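Local atomic coordinates of putative polyphosphate kinase 2 family protein (Arthrobacter aurescens, PDB entry 3RHF), a protein that probably acts as a polyphosphate kinase of the PPK2 family, transferring phosphate between polyphosphate and nucleotides on a P-loop kinase fold. Residues W123-Q128 against R140-D145; L57-E62 against L270-A275; I198-D203 against R212-E217. One frame throughout, in Å; residues are numbered along the deposited sequence.

Interaction 1: residues W123-Q128 against R140-D145; sequences WRIEKQ and RSQYED
Ile125, on the short helix 123-126, packs against Gln142 in the turn that leaves strand 135-139, the strand whose C-terminal end probably corresponds to the Walker B region of P-loop kinases. The two side chains cross at about a right angle. CG2 of Ile125 touches the amide oxygen OE1 of Gln142 at 3.6 Å, while CG1 of Ile125 lies 3.9 Å from CB of Gln142. CD1 of Ile125 runs on to the backbone of the turn, where it reaches N of Gln142 at 3.9 Å. Gln142 has CG wedged between its own N and carbonyl carbon (chi1 63°), and a second bend at chi2 turns its amide to the CG2 branch. Phe109, Phe138 and Phe170 surround the same isoleucine, and the contact is buried.

Beside this packing contact the polar link is made through water. Arg124 points NE at one water, 2.7 Å away, that also lies within hydrogen-bonding distance of OD2 of Asp145. NH2 of Arg124 donates to a second water in the guanidinium plane, which in turn approaches Ser141 O and Asp145 OD2. NH1 of Arg124 forms a salt bridge with Glu116, fixing the group from another side. The turn itself is pinned by an ST turn, in which Tyr143 N donates to Ser141 OG over 3.1 Å; that hydroxyl is also hydrogen-bonded to OE1 of Gln81.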
loop_
_atom_site.group_PDB
_atom_site.type_symbol
_atom_site.label_atom_id
_atom_site.label_comp_id
_atom_site.label_asym_id
_atom_site.label_seq_id
_atom_site.Cartn_x
_atom_site.Cartn_y
_atom_site.Cartn_z
ATOM N N TRP A 123 2.362 15.099 -19.237
ATOM C CA TRP A 123 2.288 16.006 -18.110
ATOM C C TRP A 123 1.795 15.226 -16.894
ATOM O O TRP A 123 2.408 15.270 -15.838
ATOM C CB TRP A 123 1.381 17.176 -18.435
ATOM C CG TRP A 123 1.094 18.147 -17.324
ATOM C CD1 TRP A 123 1.901 19.167 -16.907
ATOM C CD2 TRP A 123 -0.103 18.243 -16.546
ATOM N NE1 TRP A 123 1.293 19.855 -15.864
ATOM C CE2 TRP A 123 0.065 19.306 -15.639
ATOM C CE3 TRP A 123 -1.288 17.513 -16.508
ATOM C CZ2 TRP A 123 -0.916 19.688 -14.751
ATOM C CZ3 TRP A 123 -2.269 17.881 -15.607
ATOM C CH2 TRP A 123 -2.074 18.955 -14.733
ATOM N N ARG A 124 0.719 14.451 -17.043
ATOM C CA ARG A 124 0.160 13.748 -15.885
ATOM C C ARG A 124 1.056 12.650 -15.358
ATOM O O ARG A 124 0.982 12.309 -14.191
ATOM C CB ARG A 124 -1.219 13.203 -16.195
ATOM C CG ARG A 124 -1.245 12.113 -17.254
ATOM C CD ARG A 124 -2.640 11.610 -17.387
ATOM N NE ARG A 124 -2.771 10.378 -18.140
ATOM C CZ ARG A 124 -3.768 9.505 -17.942
ATOM N NH1 ARG A 124 -4.718 9.701 -16.992
ATOM N NH2 ARG A 124 -3.804 8.398 -18.660
ATOM N N ILE A 125 1.928 12.142 -16.213
ATOM C CA ILE A 125 2.808 11.087 -15.839
ATOM C C ILE A 125 3.989 11.601 -15.028
ATOM O O ILE A 125 4.343 10.996 -13.987
ATOM C CB ILE A 125 3.357 10.328 -17.050
ATOM C CG1 ILE A 125 2.262 9.967 -18.073
ATOM C CG2 ILE A 125 4.020 9.016 -16.547
ATOM C CD1 ILE A 125 1.178 8.998 -17.525
ATOM N N GLU A 126 4.602 12.689 -15.518
ATOM C CA GLU A 126 5.710 13.376 -14.849
ATOM C C GLU A 126 5.342 13.812 -13.446
ATOM O O GLU A 126 6.192 13.768 -12.565
ATOM C CB GLU A 126 6.178 14.642 -15.583
ATOM C CG GLU A 126 6.665 14.411 -17.024
ATOM C CD GLU A 126 8.047 15.028 -17.314
ATOM O OE1 GLU A 126 8.957 14.931 -16.420
ATOM O OE2 GLU A 126 8.202 15.582 -18.439
ATOM N N LYS A 127 4.103 14.246 -13.240
ATOM C CA LYS A 127 3.708 14.589 -11.908
ATOM C C LYS A 127 3.937 13.455 -10.937
ATOM O O LYS A 127 4.183 13.713 -9.795
ATOM C CB LYS A 127 2.244 14.956 -11.820
ATOM C CG LYS A 127 1.873 16.069 -12.716
ATOM C CD LYS A 127 0.766 16.964 -12.110
ATOM C CE LYS A 127 -0.527 16.235 -11.726
ATOM N NZ LYS A 127 -1.610 17.277 -11.571
ATOM N N GLN A 128 3.805 12.210 -11.387
ATOM C CA GLN A 128 3.741 11.072 -10.468
ATOM C C GLN A 128 5.021 10.283 -10.344
ATOM O O GLN A 128 5.022 9.350 -9.639
ATOM C CB GLN A 128 2.624 10.100 -10.883
ATOM C CG GLN A 128 1.295 10.790 -11.122
ATOM C CD GLN A 128 0.717 11.412 -9.856
ATOM O OE1 GLN A 128 0.766 10.814 -8.776
ATOM N NE2 GLN A 128 0.147 12.616 -9.988
ATOM N N ARG A 140 -0.746 0.767 -15.429
ATOM C CA ARG A 140 -0.836 1.517 -16.680
ATOM C C ARG A 140 0.079 2.736 -16.603
ATOM O O ARG A 140 0.529 3.090 -15.523
ATOM C CB ARG A 140 -2.265 1.913 -17.024
ATOM C CG ARG A 140 -3.203 0.757 -17.156
ATOM C CD ARG A 140 -4.592 1.301 -17.375
ATOM N NE ARG A 140 -5.575 0.254 -17.573
ATOM C CZ ARG A 140 -6.245 -0.371 -16.607
ATOM N NH1 ARG A 140 -7.115 -1.315 -16.954
ATOM N NH2 ARG A 140 -6.060 -0.081 -15.311
ATOM N N SER A 141 0.377 3.325 -17.751
ATOM C CA SER A 141 1.435 4.302 -17.850
ATOM C C SER A 141 1.313 5.250 -19.057
ATOM O O SER A 141 0.223 5.450 -19.630
ATOM C CB SER A 141 2.748 3.565 -17.946
ATOM O OG SER A 141 2.918 3.118 -19.266
ATOM N N GLN A 142 2.440 5.863 -19.399
ATOM C CA GLN A 142 2.533 6.741 -20.561
ATOM C C GLN A 142 2.290 5.990 -21.892
ATOM O O GLN A 142 1.886 6.597 -22.887
ATOM C CB GLN A 142 3.880 7.448 -20.599
ATOM C CG GLN A 142 5.119 6.543 -20.756
ATOM C CD GLN A 142 5.662 6.057 -19.444
ATOM O OE1 GLN A 142 4.949 6.092 -18.421
ATOM N NE2 GLN A 142 6.939 5.586 -19.447
ATOM N N TYR A 143 2.502 4.679 -21.875
ATOM C CA TYR A 143 2.297 3.843 -23.021
ATOM C C TYR A 143 0.845 3.741 -23.459
ATOM O O TYR A 143 0.585 3.498 -24.647
ATOM C CB TYR A 143 2.912 2.459 -22.777
ATOM C CG TYR A 143 4.432 2.569 -22.807
ATOM C CD1 TYR A 143 5.121 2.529 -23.992
ATOM C CD2 TYR A 143 5.159 2.770 -21.644
ATOM C CE1 TYR A 143 6.537 2.650 -24.023
ATOM C CE2 TYR A 143 6.550 2.897 -21.655
ATOM C CZ TYR A 143 7.234 2.855 -22.853
ATOM O OH TYR A 143 8.607 2.970 -22.848
ATOM N N GLU A 144 -0.097 3.956 -22.548
ATOM C CA GLU A 144 -1.495 3.912 -22.936
ATOM C C GLU A 144 -1.710 4.805 -24.142
ATOM O O GLU A 144 -2.536 4.472 -25.040
ATOM C CB GLU A 144 -2.440 4.349 -21.822
ATOM C CG GLU A 144 -2.514 3.363 -20.665
ATOM C CD GLU A 144 -3.240 2.076 -21.015
ATOM O OE1 GLU A 144 -4.467 2.106 -21.136
ATOM O OE2 GLU A 144 -2.606 1.020 -21.150
ATOM N N ASP A 145 -0.938 5.909 -24.192
ATOM C CA ASP A 145 -1.114 6.896 -25.244
ATOM C C ASP A 145 -0.497 6.492 -26.571
ATOM O O ASP A 145 -0.655 7.211 -27.522
ATOM C CB ASP A 145 -0.615 8.249 -24.792
ATOM C CG ASP A 145 -1.446 8.800 -23.662
ATOM O OD1 ASP A 145 -2.607 9.193 -23.927
ATOM O OD2 ASP A 145 -0.953 8.836 -22.511
HETATM O O HOH W 1 -1.504 10.566 -20.486
HETATM O O HOH W 2 -1.699 7.375 -20.292
#

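Interaction 2: residues L57-E62 against L270-A275; sequences LAELQE and LDWPKA
Glu62 meets the six-membered ring of Trp272 along most of its length. It leaves helix 43-69 with CG anti to its backbone N (chi1 -179°), which carries the chain out along the indole. CB of Glu62 lies 4.1 Å from Trp272 CH2. The next carbon, CG, sits at the ring edge and in its plane, 3.8 Å from both CZ3 and CH2 of Trp272. CD follows at 4.0 Å from Trp272 CH2, and at the tip OE2 of Glu62 comes obliquely to within 3.3 Å of the same CH2, the carboxylate turned 61° from the indole plane. The other oxygen, OE1, has a weak, long ion pair with Lys209 of the second subunit.

One helical turn earlier, Glu59 crosses the indole at about a right angle, with its carboxylate only 21° from the ring plane. Its OE2 stops 4.1 Å from Trp272 NE1, too far for a hydrogen bond. Lower down, Leu270 turns towards the helix and sets CD1 against the backbone O of Leu60 at 3.6 Å, while Leu64 adds further packing to this leucine.

Trp272 also meets the ring of Trp208 of the second subunit, the planes nearly parallel, and Pro273 packs on that same tryptophan. Such an extended segment, laid over the subunit's own helix and then running along its partner, is characteristic of a C-terminal arm that clasps a dimer.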
loop_
_atom_site.group_PDB
_atom_site.type_symbol
_atom_site.label_atom_id
_atom_site.label_comp_id
_atom_site.label_asym_id
_atom_site.label_seq_id
_atom_site.Cartn_x
_atom_site.Cartn_y
_atom_site.Cartn_z
ATOM N N LEU A 57 12.546 -8.312 -0.846
ATOM C CA LEU A 57 12.071 -7.050 -1.359
ATOM C C LEU A 57 11.863 -6.048 -0.207
ATOM O O LEU A 57 12.285 -4.919 -0.316
ATOM C CB LEU A 57 10.784 -7.266 -2.147
ATOM C CG LEU A 57 10.203 -6.105 -2.965
ATOM C CD1 LEU A 57 11.169 -5.672 -4.024
ATOM C CD2 LEU A 57 8.829 -6.440 -3.670
ATOM N N ALA A 58 11.257 -6.489 0.899
ATOM C CA ALA A 58 11.078 -5.631 2.081
ATOM C C ALA A 58 12.438 -5.075 2.561
ATOM O O ALA A 58 12.586 -3.907 2.810
ATOM C CB ALA A 58 10.365 -6.378 3.201
ATOM N N GLU A 59 13.447 -5.915 2.632
ATOM C CA GLU A 59 14.749 -5.439 3.039
ATOM C C GLU A 59 15.291 -4.462 2.016
ATOM O O GLU A 59 15.764 -3.417 2.373
ATOM C CB GLU A 59 15.733 -6.577 3.290
ATOM C CG GLU A 59 17.155 -6.088 3.505
ATOM C CD GLU A 59 18.127 -7.110 4.145
ATOM O OE1 GLU A 59 17.833 -8.335 4.200
ATOM O OE2 GLU A 59 19.223 -6.673 4.604
ATOM N N LEU A 60 15.238 -4.784 0.744
ATOM C CA LEU A 60 15.921 -3.943 -0.217
ATOM C C LEU A 60 15.201 -2.599 -0.488
ATOM O O LEU A 60 15.826 -1.618 -0.813
ATOM C CB LEU A 60 16.132 -4.688 -1.505
ATOM C CG LEU A 60 17.294 -5.656 -1.628
ATOM C CD1 LEU A 60 17.036 -6.424 -2.865
ATOM C CD2 LEU A 60 18.587 -4.903 -1.710
ATOM N N GLN A 61 13.905 -2.553 -0.310
ATOM C CA GLN A 61 13.187 -1.321 -0.459
ATOM C C GLN A 61 13.474 -0.439 0.750
ATOM O O GLN A 61 13.616 0.752 0.633
ATOM C CB GLN A 61 11.682 -1.596 -0.643
ATOM C CG GLN A 61 10.770 -0.399 -0.604
ATOM C CD GLN A 61 10.329 -0.020 0.806
ATOM O OE1 GLN A 61 9.744 -0.834 1.534
ATOM N NE2 GLN A 61 10.620 1.236 1.207
ATOM N N GLU A 62 13.560 -1.044 1.912
ATOM C CA GLU A 62 13.801 -0.307 3.114
ATOM C C GLU A 62 15.157 0.337 3.050
ATOM O O GLU A 62 15.295 1.445 3.496
ATOM C CB GLU A 62 13.690 -1.180 4.338
ATOM C CG GLU A 62 13.926 -0.387 5.621
ATOM C CD GLU A 62 13.544 -1.134 6.937
ATOM O OE1 GLU A 62 12.324 -1.103 7.295
ATOM O OE2 GLU A 62 14.462 -1.676 7.631
ATOM N N LEU A 270 22.910 -0.869 -2.744
ATOM C CA LEU A 270 22.309 -0.268 -1.564
ATOM C C LEU A 270 22.900 -0.940 -0.304
ATOM O O LEU A 270 23.152 -2.121 -0.282
ATOM C CB LEU A 270 20.759 -0.426 -1.600
ATOM C CG LEU A 270 19.988 0.068 -2.849
ATOM C CD1 LEU A 270 18.461 -0.154 -2.781
ATOM C CD2 LEU A 270 20.293 1.552 -3.100
ATOM N N ASP A 271 23.170 -0.132 0.706
ATOM C CA ASP A 271 23.433 -0.612 2.029
ATOM C C ASP A 271 22.856 0.388 2.987
ATOM O O ASP A 271 22.516 1.487 2.614
ATOM C CB ASP A 271 24.940 -0.772 2.329
ATOM C CG ASP A 271 25.215 -1.868 3.434
ATOM O OD1 ASP A 271 24.245 -2.411 4.057
ATOM O OD2 ASP A 271 26.401 -2.180 3.687
ATOM N N TRP A 272 22.785 -0.013 4.232
ATOM C CA TRP A 272 22.285 0.819 5.287
ATOM C C TRP A 272 23.209 1.977 5.533
ATOM O O TRP A 272 24.427 1.803 5.599
ATOM C CB TRP A 272 22.200 0.014 6.585
ATOM C CG TRP A 272 21.355 -1.207 6.461
ATOM C CD1 TRP A 272 21.773 -2.491 6.499
ATOM C CD2 TRP A 272 19.936 -1.245 6.292
ATOM N NE1 TRP A 272 20.703 -3.330 6.375
ATOM C CE2 TRP A 272 19.563 -2.587 6.261
ATOM C CE3 TRP A 272 18.951 -0.266 6.194
ATOM C CZ2 TRP A 272 18.255 -2.987 6.107
ATOM C CZ3 TRP A 272 17.649 -0.658 6.029
ATOM C CH2 TRP A 272 17.309 -2.007 5.983
ATOM N N PRO A 273 22.630 3.158 5.717
ATOM C CA PRO A 273 23.431 4.337 6.084
ATOM C C PRO A 273 24.097 4.227 7.448
ATOM O O PRO A 273 23.512 3.687 8.391
ATOM C CB PRO A 273 22.414 5.490 6.092
ATOM C CG PRO A 273 21.245 4.972 5.348
ATOM C CD PRO A 273 21.215 3.481 5.545
ATOM N N LYS A 274 25.326 4.703 7.511
ATOM C CA LYS A 274 26.035 4.933 8.774
ATOM C C LYS A 274 25.326 6.011 9.590
ATOM O O LYS A 274 24.722 6.899 9.055
ATOM C CB LYS A 274 27.487 5.426 8.503
ATOM C CG LYS A 274 28.414 4.525 7.639
ATOM C CD LYS A 274 28.284 3.007 7.979
ATOM C CE LYS A 274 29.611 2.242 7.686
ATOM N NZ LYS A 274 29.390 0.752 7.583
ATOM N N ALA A 275 25.443 5.939 10.897
ATOM C CA ALA A 275 24.923 6.973 11.784
ATOM C C ALA A 275 25.551 8.306 11.437
ATOM O O ALA A 275 26.729 8.385 11.225
ATOM C CB ALA A 275 25.230 6.603 13.201
#

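Interaction 3: residues I198-D203 against R212-E217; sequences IARLDD and RGDLAE. With PO4 (phosphate ion), chain H.
Arg200 and Asp214 approach each other at about a right angle, with the guanidinium and carboxylate planes 57° apart. The direct salt bridge is long: NH1 of Arg200 stands 3.9 Å from OD2 of Asp214, which comes in obliquely. A water beside this path joins the pair more closely. It takes a weak hydrogen bond from Arg200 NH1 and donates to Asp214 OD2 over 2.6 Å. The arginine leaves helix 190-202 with CG anti to its carbonyl carbon (chi1 -60°) and stays extended as far as NE, which carries the guanidinium out between Asp214 and the phosphate.

Asp214 belongs to helix 212-218, which follows the loop 203-211; by its place in the P-loop kinase fold this region probably corresponds to the lid. NE of Arg200 donates to O1 of a phosphate ion, an edge-on bond in the guanidinium plane (2.8 Å, 159°), and Lys209 holds the same ion. A leucine in place of Arg200 would probably leave the phosphate to Lys209 and Asp214 without its cationic partner. OD1 of Asp214 lies close to OD2 of Asp84, and Thr85 packs against Arg200.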
loop_
_atom_site.group_PDB
_atom_site.type_symbol
_atom_site.label_atom_id
_atom_site.label_comp_id
_atom_site.label_asym_id
_atom_site.label_seq_id
_atom_site.Cartn_x
_atom_site.Cartn_y
_atom_site.Cartn_z
ATOM N N ILE A 198 -14.934 -15.538 -18.447
ATOM C CA ILE A 198 -15.926 -16.552 -18.123
ATOM C C ILE A 198 -15.915 -16.862 -16.640
ATOM O O ILE A 198 -16.964 -16.970 -16.018
ATOM C CB ILE A 198 -15.699 -17.850 -18.905
ATOM C CG1 ILE A 198 -16.219 -17.720 -20.328
ATOM C CG2 ILE A 198 -16.436 -19.016 -18.228
ATOM C CD1 ILE A 198 -15.716 -18.889 -21.269
ATOM N N ALA A 199 -14.714 -17.014 -16.075
ATOM C CA ALA A 199 -14.588 -17.238 -14.618
ATOM C C ALA A 199 -15.196 -16.082 -13.798
ATOM O O ALA A 199 -15.832 -16.311 -12.769
ATOM C CB ALA A 199 -13.162 -17.546 -14.214
ATOM N N ARG A 200 -15.115 -14.852 -14.272
ATOM C CA ARG A 200 -15.803 -13.796 -13.519
ATOM C C ARG A 200 -17.314 -13.970 -13.523
ATOM O O ARG A 200 -17.993 -13.755 -12.495
ATOM C CB ARG A 200 -15.463 -12.434 -14.058
ATOM C CG ARG A 200 -14.004 -12.178 -13.975
ATOM C CD ARG A 200 -13.706 -10.749 -14.177
ATOM N NE ARG A 200 -12.316 -10.432 -13.900
ATOM C CZ ARG A 200 -11.755 -9.312 -14.328
ATOM N NH1 ARG A 200 -12.471 -8.469 -15.064
ATOM N NH2 ARG A 200 -10.483 -9.037 -14.043
ATOM N N LEU A 201 -17.857 -14.357 -14.671
ATOM C CA LEU A 201 -19.304 -14.570 -14.761
ATOM C C LEU A 201 -19.773 -15.800 -13.948
ATOM O O LEU A 201 -20.824 -15.762 -13.335
ATOM C CB LEU A 201 -19.687 -14.645 -16.222
ATOM C CG LEU A 201 -19.350 -13.365 -16.978
ATOM C CD1 LEU A 201 -19.529 -13.506 -18.464
ATOM C CD2 LEU A 201 -20.202 -12.231 -16.433
ATOM N N ASP A 202 -18.954 -16.857 -13.898
ATOM C CA ASP A 202 -19.254 -18.067 -13.115
ATOM C C ASP A 202 -19.059 -17.909 -11.580
ATOM O O ASP A 202 -19.545 -18.715 -10.811
ATOM C CB ASP A 202 -18.406 -19.255 -13.615
ATOM C CG ASP A 202 -18.804 -19.747 -15.034
ATOM O OD1 ASP A 202 -19.857 -19.339 -15.601
ATOM O OD2 ASP A 202 -18.040 -20.555 -15.610
ATOM N N ASP A 203 -18.356 -16.880 -11.119
ATOM C CA ASP A 203 -18.179 -16.705 -9.680
ATOM C C ASP A 203 -18.920 -15.476 -9.248
ATOM O O ASP A 203 -18.553 -14.396 -9.652
ATOM C CB ASP A 203 -16.706 -16.565 -9.353
ATOM C CG ASP A 203 -16.432 -16.514 -7.888
ATOM O OD1 ASP A 203 -17.372 -16.364 -7.095
ATOM O OD2 ASP A 203 -15.247 -16.623 -7.527
ATOM N N ARG A 212 -18.494 -5.166 -19.602
ATOM C CA ARG A 212 -18.789 -5.389 -21.003
ATOM C C ARG A 212 -17.662 -4.834 -21.871
ATOM O O ARG A 212 -17.338 -5.420 -22.907
ATOM C CB ARG A 212 -20.103 -4.715 -21.393
ATOM C CG ARG A 212 -20.303 -4.507 -22.926
ATOM C CD ARG A 212 -20.480 -5.821 -23.704
ATOM N NE ARG A 212 -21.707 -6.519 -23.324
ATOM C CZ ARG A 212 -22.938 -6.174 -23.708
ATOM N NH1 ARG A 212 -23.131 -5.139 -24.517
ATOM N NH2 ARG A 212 -23.990 -6.873 -23.280
ATOM N N GLY A 213 -17.089 -3.699 -21.456
ATOM C CA GLY A 213 -15.955 -3.104 -22.137
ATOM C C GLY A 213 -14.806 -4.056 -22.454
ATOM O O GLY A 213 -14.101 -3.867 -23.462
ATOM N N ASP A 214 -14.596 -5.071 -21.617
ATOM C CA ASP A 214 -13.554 -6.057 -21.890
ATOM C C ASP A 214 -13.935 -6.993 -23.027
ATOM O O ASP A 214 -13.076 -7.484 -23.749
ATOM C CB ASP A 214 -13.223 -6.890 -20.632
ATOM C CG ASP A 214 -12.500 -6.084 -19.551
ATOM O OD1 ASP A 214 -11.724 -5.174 -19.883
ATOM O OD2 ASP A 214 -12.715 -6.373 -18.368
ATOM N N LEU A 215 -15.218 -7.263 -23.174
ATOM C CA LEU A 215 -15.681 -8.092 -24.271
ATOM C C LEU A 215 -15.575 -7.282 -25.591
ATOM O O LEU A 215 -15.006 -7.766 -26.575
ATOM C CB LEU A 215 -17.114 -8.586 -23.998
ATOM C CG LEU A 215 -17.823 -9.413 -25.073
ATOM C CD1 LEU A 215 -16.953 -10.594 -25.483
ATOM C CD2 LEU A 215 -19.172 -9.879 -24.592
ATOM N N ALA A 216 -16.101 -6.046 -25.580
ATOM C CA ALA A 216 -15.928 -5.095 -26.687
ATOM C C ALA A 216 -14.530 -5.209 -27.282
ATOM O O ALA A 216 -14.374 -5.496 -28.456
ATOM C CB ALA A 216 -16.184 -3.647 -26.214
ATOM N N GLU A 217 -13.509 -5.035 -26.462
ATOM C CA GLU A 217 -12.154 -4.883 -26.975
ATOM C C GLU A 217 -11.508 -6.184 -27.448
ATOM O O GLU A 217 -10.479 -6.119 -28.106
ATOM C CB GLU A 217 -11.254 -4.176 -25.949
ATOM C CG GLU A 217 -11.791 -2.809 -25.444
ATOM C CD GLU A 217 -11.220 -1.563 -26.156
ATOM O OE1 GLU A 217 -10.794 -1.637 -27.334
ATOM O OE2 GLU A 217 -11.211 -0.492 -25.512
HETATM P P PO4 H . -9.789 -11.841 -10.933
HETATM O O1 PO4 H . -10.995 -11.891 -11.877
HETATM O O2 PO4 H . -10.330 -11.774 -9.519
HETATM O O3 PO4 H . -8.967 -13.120 -10.943
HETATM O O4 PO4 H . -8.885 -10.676 -11.343
HETATM O O HOH W 3 -14.359 -7.877 -16.947
#

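In the fold
From the N terminus, the chain first lays down 57-62 on helix 43-69, whose partner comes only at 270-275, so interaction 2 closes a loop of 207 residues around the sheet. Interactions 1 and 3 are both nested inside it, in series and without crossing. Interaction 1 closes a short loop holding strand 135-139 and ties helix 123-126 to the C-terminal end of that strand. Interaction 3 then joins helices 190-202 and 212-218 across a short connection. The centres of interactions 2 and 3 are 43 Å apart, on opposite sides of the chain's centre, yet both touch the second subunit.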